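Local coordinates for DUF1993 domain-containing protein (Shewanella denitrificans, PDB 2OQM), which is of unknown function but belongs to the DUF1993 family, probably with a DinB-like helical fold, and forms a dimer in the crystal, at residues F67-I70 with R71-I75; G167-H171 with N172-V176. All blocks are in the same frame, centred on the assembly; numbering follows the deposited sequence. Where two conformers were deposited one is given.

Interaction 1. Residues F67-I70 with R71-I75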
loop_
_atom_site.group_PDB
_atom_site.type_symbol
_atom_site.label_atom_id
_atom_site.label_comp_id
_atom_site.label_asym_id
_atom_site.label_seq_id
_atom_site.Cartn_x
_atom_site.Cartn_y
_atom_site.Cartn_z
ATOM N N PHE A 67 15.384 8.180 0.338
ATOM C CA PHE A 67 16.188 6.945 0.100
ATOM C C PHE A 67 16.126 6.507 -1.350
ATOM O O PHE A 67 15.103 6.603 -1.972
ATOM C CB PHE A 67 15.652 5.809 0.947
ATOM C CG PHE A 67 15.934 5.930 2.405
ATOM C CD1 PHE A 67 17.196 6.101 2.861
ATOM C CD2 PHE A 67 14.902 5.792 3.328
ATOM C CE1 PHE A 67 17.447 6.163 4.200
ATOM C CE2 PHE A 67 15.174 5.832 4.699
ATOM C CZ PHE A 67 16.416 6.023 5.113
ATOM N N ASN A 68 17.248 6.025 -1.875
ATOM C CA ASN A 68 17.332 5.605 -3.248
ATOM C C ASN A 68 16.734 4.195 -3.479
ATOM O O ASN A 68 16.148 3.602 -2.571
ATOM C CB ASN A 68 18.754 5.706 -3.756
ATOM C CG ASN A 68 19.685 4.692 -3.093
ATOM O OD1 ASN A 68 19.235 3.760 -2.423
ATOM N ND2 ASN A 68 20.985 4.855 -3.324
ATOM N N LEU A 69 16.804 3.710 -4.709
ATOM C CA LEU A 69 16.094 2.498 -5.083
ATOM C C LEU A 69 16.580 1.282 -4.286
ATOM O O LEU A 69 15.785 0.492 -3.835
ATOM C CB LEU A 69 16.174 2.257 -6.609
ATOM C CG LEU A 69 15.514 0.999 -7.189
ATOM C CD1 LEU A 69 13.985 0.994 -6.865
ATOM C CD2 LEU A 69 15.755 0.996 -8.694
ATOM N N ILE A 70 17.894 1.158 -4.114
ATOM C CA ILE A 70 18.478 0.062 -3.332
ATOM C C ILE A 70 17.827 0.062 -1.935
ATOM O O ILE A 70 17.370 -0.964 -1.424
ATOM C CB ILE A 70 19.969 0.240 -3.190
ATOM C CG1 ILE A 70 20.695 -0.047 -4.501
ATOM C CG2 ILE A 70 20.494 -0.717 -2.078
ATOM C CD1 ILE A 70 22.137 0.580 -4.621
ATOM N N ARG A 71 17.721 1.245 -1.352
ATOM C CA ARG A 71 17.177 1.375 -0.012
ATOM C C ARG A 71 15.707 1.066 0.079
ATOM O O ARG A 71 15.250 0.413 1.000
ATOM C CB ARG A 71 17.446 2.783 0.560
ATOM C CG ARG A 71 18.867 3.081 0.859
ATOM C CD ARG A 71 19.368 2.356 2.100
ATOM N NE ARG A 71 18.810 2.813 3.367
ATOM C CZ ARG A 71 18.175 2.049 4.273
ATOM N NH1 ARG A 71 17.973 0.740 4.069
ATOM N NH2 ARG A 71 17.752 2.601 5.424
ATOM N N GLN A 72 14.933 1.497 -0.903
ATOM C CA GLN A 72 13.531 1.166 -0.938
ATOM C C GLN A 72 13.336 -0.345 -0.916
ATOM O O GLN A 72 12.402 -0.814 -0.254
ATOM C CB GLN A 72 12.842 1.729 -2.193
ATOM C CG GLN A 72 12.819 3.243 -2.374
ATOM C CD GLN A 72 12.116 3.922 -1.217
ATOM O OE1 GLN A 72 11.125 3.400 -0.719
ATOM N NE2 GLN A 72 12.614 5.085 -0.788
ATOM N N VAL A 73 14.140 -1.080 -1.688
ATOM C CA VAL A 73 14.011 -2.545 -1.784
ATOM C C VAL A 73 14.359 -3.145 -0.432
ATOM O O VAL A 73 13.629 -4.009 0.073
ATOM C CB VAL A 73 14.866 -3.127 -2.914
ATOM C CG1 VAL A 73 14.921 -4.659 -2.883
ATOM C CG2 VAL A 73 14.318 -2.606 -4.305
ATOM N N GLN A 74 15.433 -2.664 0.167
ATOM C CA GLN A 74 15.858 -3.157 1.457
ATOM C C GLN A 74 14.773 -2.929 2.522
ATOM O O GLN A 74 14.474 -3.828 3.328
ATOM C CB GLN A 74 17.176 -2.475 1.883
ATOM C CG GLN A 74 18.395 -2.774 0.987
ATOM C CD GLN A 74 19.612 -1.946 1.312
ATOM O OE1 GLN A 74 19.487 -0.825 1.773
ATOM N NE2 GLN A 74 20.805 -2.510 1.091
ATOM N N ILE A 75 14.162 -1.753 2.497
ATOM C CA ILE A 75 13.124 -1.406 3.474
ATOM C C ILE A 75 11.859 -2.196 3.214
ATOM O O ILE A 75 11.250 -2.660 4.151
ATOM C CB ILE A 75 12.800 0.097 3.536
ATOM C CG1 ILE A 75 14.054 0.889 3.900
ATOM C CG2 ILE A 75 11.736 0.331 4.627
ATOM C CD1 ILE A 75 14.066 2.382 3.552
#
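Asn68 is the N-cap of helix 69-87, and in this contact residues of the first turns reach back to Phe67 and Asn68, which lead into the helix. With CG held between its own backbone N and carbonyl carbon (chi1 68°), the Asn68 side chain brings OD1 to Arg71 N at 3.1 Å, nearly in line with the side-chain C=O. The backbone ladder begins alongside it, Gln72 N donating to Asn68 O at 2.9 Å, followed by Val73 N to Leu69 O and Gln74 N to Ile70 O. Gln72 adds a second side-chain grip on the entry: it brings NE2 to Phe67 O at 3.1 Å, a nearly straight N-H bond lying in the amide plane but arriving from above the carbonyl plane. Its OE1 is taken by His161.

The Arg71 guanidinium lies over one face of the Phe67 ring in a cation-pi contact, Arg71 CZ standing 4.4 Å from the Phe67 ring centroid and displaced toward the rim. The two planes are steeply inclined, 70° apart, so this is no flat stack; Arg71 NH2 stands over the ring face, 3.7 Å from Phe67 CZ. Arg71 is bent at chi2 and chi3, which curls it back over the ring, and its NH1 is steadied by Gln74 OE1 at 3.2 Å in the guanidinium plane. Ile75 CD1 closes the cluster, 3.5 Å from Phe67 CD2.

Around this helix start, Leu69 packs on helix 146-172 and on Phe40 of helix 13-50, Val73 packs against Leu36 and Phe40, Ile70 rests on Leu107 of helix 104-119, and Gln74 NE2 hydrogen-bonds to Glu101, shortly before that helix.

Interaction 2. Residues G167-H171 with N172-V176. With EDO (1,2-ethanediol), chain T.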
loop_
_atom_site.group_PDB
_atom_site.type_symbol
_atom_site.label_atom_id
_atom_site.label_comp_id
_atom_site.label_asym_id
_atom_site.label_seq_id
_atom_site.Cartn_x
_atom_site.Cartn_y
_atom_site.Cartn_z
ATOM N N GLY A 167 8.022 3.714 -8.744
ATOM C CA GLY A 167 8.070 5.093 -9.208
ATOM C C GLY A 167 9.443 5.566 -9.668
ATOM O O GLY A 167 9.590 6.256 -10.665
ATOM N N ILE A 168 10.474 5.182 -8.917
ATOM C CA ILE A 168 11.827 5.505 -9.321
ATOM C C ILE A 168 12.097 4.932 -10.715
ATOM O O ILE A 168 12.645 5.628 -11.573
ATOM C CB ILE A 168 12.905 5.034 -8.289
ATOM C CG1 ILE A 168 12.761 5.816 -6.981
ATOM C CG2 ILE A 168 14.316 5.283 -8.843
ATOM C CD1 ILE A 168 13.540 5.233 -5.804
ATOM N N LEU A 169 11.740 3.666 -10.936
ATOM C CA LEU A 169 12.035 3.010 -12.206
ATOM C C LEU A 169 11.234 3.637 -13.317
ATOM O O LEU A 169 11.741 3.953 -14.379
ATOM C CB LEU A 169 11.752 1.533 -12.118
ATOM C CG LEU A 169 12.753 0.810 -11.218
ATOM C CD1 LEU A 169 12.220 -0.622 -10.921
ATOM C CD2 LEU A 169 14.129 0.820 -11.929
ATOM N N ARG A 170 9.973 3.847 -13.043
ATOM C CA ARG A 170 9.067 4.458 -14.009
ATOM C C ARG A 170 9.538 5.855 -14.432
ATOM O O ARG A 170 9.574 6.202 -15.619
ATOM C CB ARG A 170 7.682 4.523 -13.372
ATOM C CG ARG A 170 6.567 4.890 -14.290
ATOM C CD ARG A 170 6.372 3.889 -15.414
ATOM N NE ARG A 170 5.384 4.378 -16.362
ATOM C CZ ARG A 170 4.071 4.179 -16.258
ATOM N NH1 ARG A 170 3.550 3.472 -15.268
ATOM N NH2 ARG A 170 3.258 4.684 -17.176
ATOM N N HIS A 171 9.958 6.644 -13.462
ATOM C CA HIS A 171 10.480 7.987 -13.676
ATOM C C HIS A 171 11.693 7.984 -14.589
ATOM O O HIS A 171 11.894 8.910 -15.362
ATOM C CB HIS A 171 10.789 8.603 -12.288
ATOM C CG HIS A 171 11.420 9.965 -12.318
ATOM N ND1 HIS A 171 10.752 11.082 -12.748
ATOM C CD2 HIS A 171 12.635 10.392 -11.888
ATOM C CE1 HIS A 171 11.546 12.140 -12.639
ATOM N NE2 HIS A 171 12.703 11.748 -12.127
ATOM N N ASN A 172 12.523 6.951 -14.473
ATOM C CA ASN A 172 13.732 6.801 -15.270
ATOM C C ASN A 172 13.488 6.251 -16.669
ATOM O O ASN A 172 14.400 6.265 -17.485
ATOM C CB ASN A 172 14.745 5.925 -14.526
ATOM C CG ASN A 172 15.617 6.725 -13.611
ATOM O OD1 ASN A 172 16.658 7.205 -14.051
ATOM N ND2 ASN A 172 15.191 6.893 -12.320
ATOM N N GLY A 173 12.264 5.792 -16.929
ATOM C CA GLY A 173 11.818 5.358 -18.257
ATOM C C GLY A 173 11.432 3.885 -18.392
ATOM O O GLY A 173 11.024 3.457 -19.473
ATOM N N VAL A 174 11.573 3.109 -17.309
ATOM C CA VAL A 174 11.239 1.708 -17.336
ATOM C C VAL A 174 9.750 1.533 -17.552
ATOM O O VAL A 174 8.971 2.084 -16.830
ATOM C CB VAL A 174 11.668 1.011 -16.049
ATOM C CG1 VAL A 174 11.309 -0.521 -16.086
ATOM C CG2 VAL A 174 13.114 1.199 -15.864
ATOM N N GLU A 175 9.381 0.719 -18.539
ATOM C CA GLU A 175 7.974 0.509 -18.900
ATOM C C GLU A 175 7.356 -0.557 -17.993
ATOM O O GLU A 175 7.040 -1.634 -18.399
ATOM C CB GLU A 175 7.859 0.196 -20.392
ATOM C CG GLU A 175 8.242 1.432 -21.288
ATOM C CD GLU A 175 8.005 1.228 -22.817
ATOM O OE1 GLU A 175 7.712 0.073 -23.243
ATOM O OE2 GLU A 175 8.115 2.234 -23.577
ATOM N N VAL A 176 7.243 -0.243 -16.720
ATOM C CA VAL A 176 6.560 -1.126 -15.798
ATOM C C VAL A 176 5.174 -0.565 -15.763
ATOM O O VAL A 176 4.992 0.649 -15.945
ATOM C CB VAL A 176 7.151 -1.113 -14.334
ATOM C CG1 VAL A 176 8.320 -2.060 -14.219
ATOM C CG2 VAL A 176 7.502 0.331 -13.829
HETATM C C1 EDO T . 9.365 12.993 -16.662
HETATM O O1 EDO T . 8.220 12.971 -15.823
HETATM C C2 EDO T . 10.453 12.004 -16.186
HETATM O O2 EDO T . 10.257 10.684 -16.745
HETATM O O HOH W 1 8.248 5.003 -17.535
#
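Helix 146-172 ends where Gly173 takes a positive phi of 117° and the chain folds back over the last turn, Gly173 N donating to Arg170 O at 3.0 Å and Val174 N to Leu169 O at 3.1 Å. The Asn172 side chain doubles back on the same turn: ND2 meets Ile168 O at 2.9 Å with an almost straight N-H that keeps this oxygen in the amide plane. Asn172 N reaches the same oxygen at 3.2 Å from the other face of its carbonyl plane, so two donors of one residue clasp it. Asn172 ND2 also hydrogen-bonds to Ser60 OG. Replacing Asn172 with a leucine would probably leave Ile168 O with the backbone N-H as its sole donor from this residue and deprive Ser60 OG of its amide partner.

Beyond the glycine, Val174 lies side by side with Leu169, their CB atoms 4.0 Å apart. In the conformer modelled here, one of two, Arg170 CG is anti to its backbone N (chi1 -169°) and the chain bends at chi2, which lays CD 3.5 Å from Val174 O and brings a guanidinium face to Val176 O without a hydrogen bond to it. A water donates to both Arg170 O and Val174 O, bridging helix end and loop. A 1,2-ethanediol molecule, probably from the crystallisation liquor, donates from O2 to His171 O, while His171 ND1 bonds to Leu62 O of the second subunit and its ring meets His171 of that subunit.

The two backward bonds and the positive-phi glycine define a Schellman motif, here terminating the helix at the dimer interface, with Leu169 and Val174 packed onto helix 13-50.

Overall arrangement
From the N terminus, the chain passes through helix 13-50 and the short helix 54-58 before interaction 1 starts helix 69-87; it then runs through helix 104-119 and the small two-stranded sheet into helix 146-172, whose end is interaction 2. The two are in series and neither encloses the other: each is a local turn, one opening a helix and the other closing one, and neither closes a long loop. Their centres lie about 15 Å apart, yet they touch through Leu69 CD2 and Leu169 CD2 at 3.6 Å, while Ile168 CD1 packs near Leu69 N. The start of helix 69-87 thus meets the end of helix 146-172, and both face helix 13-50.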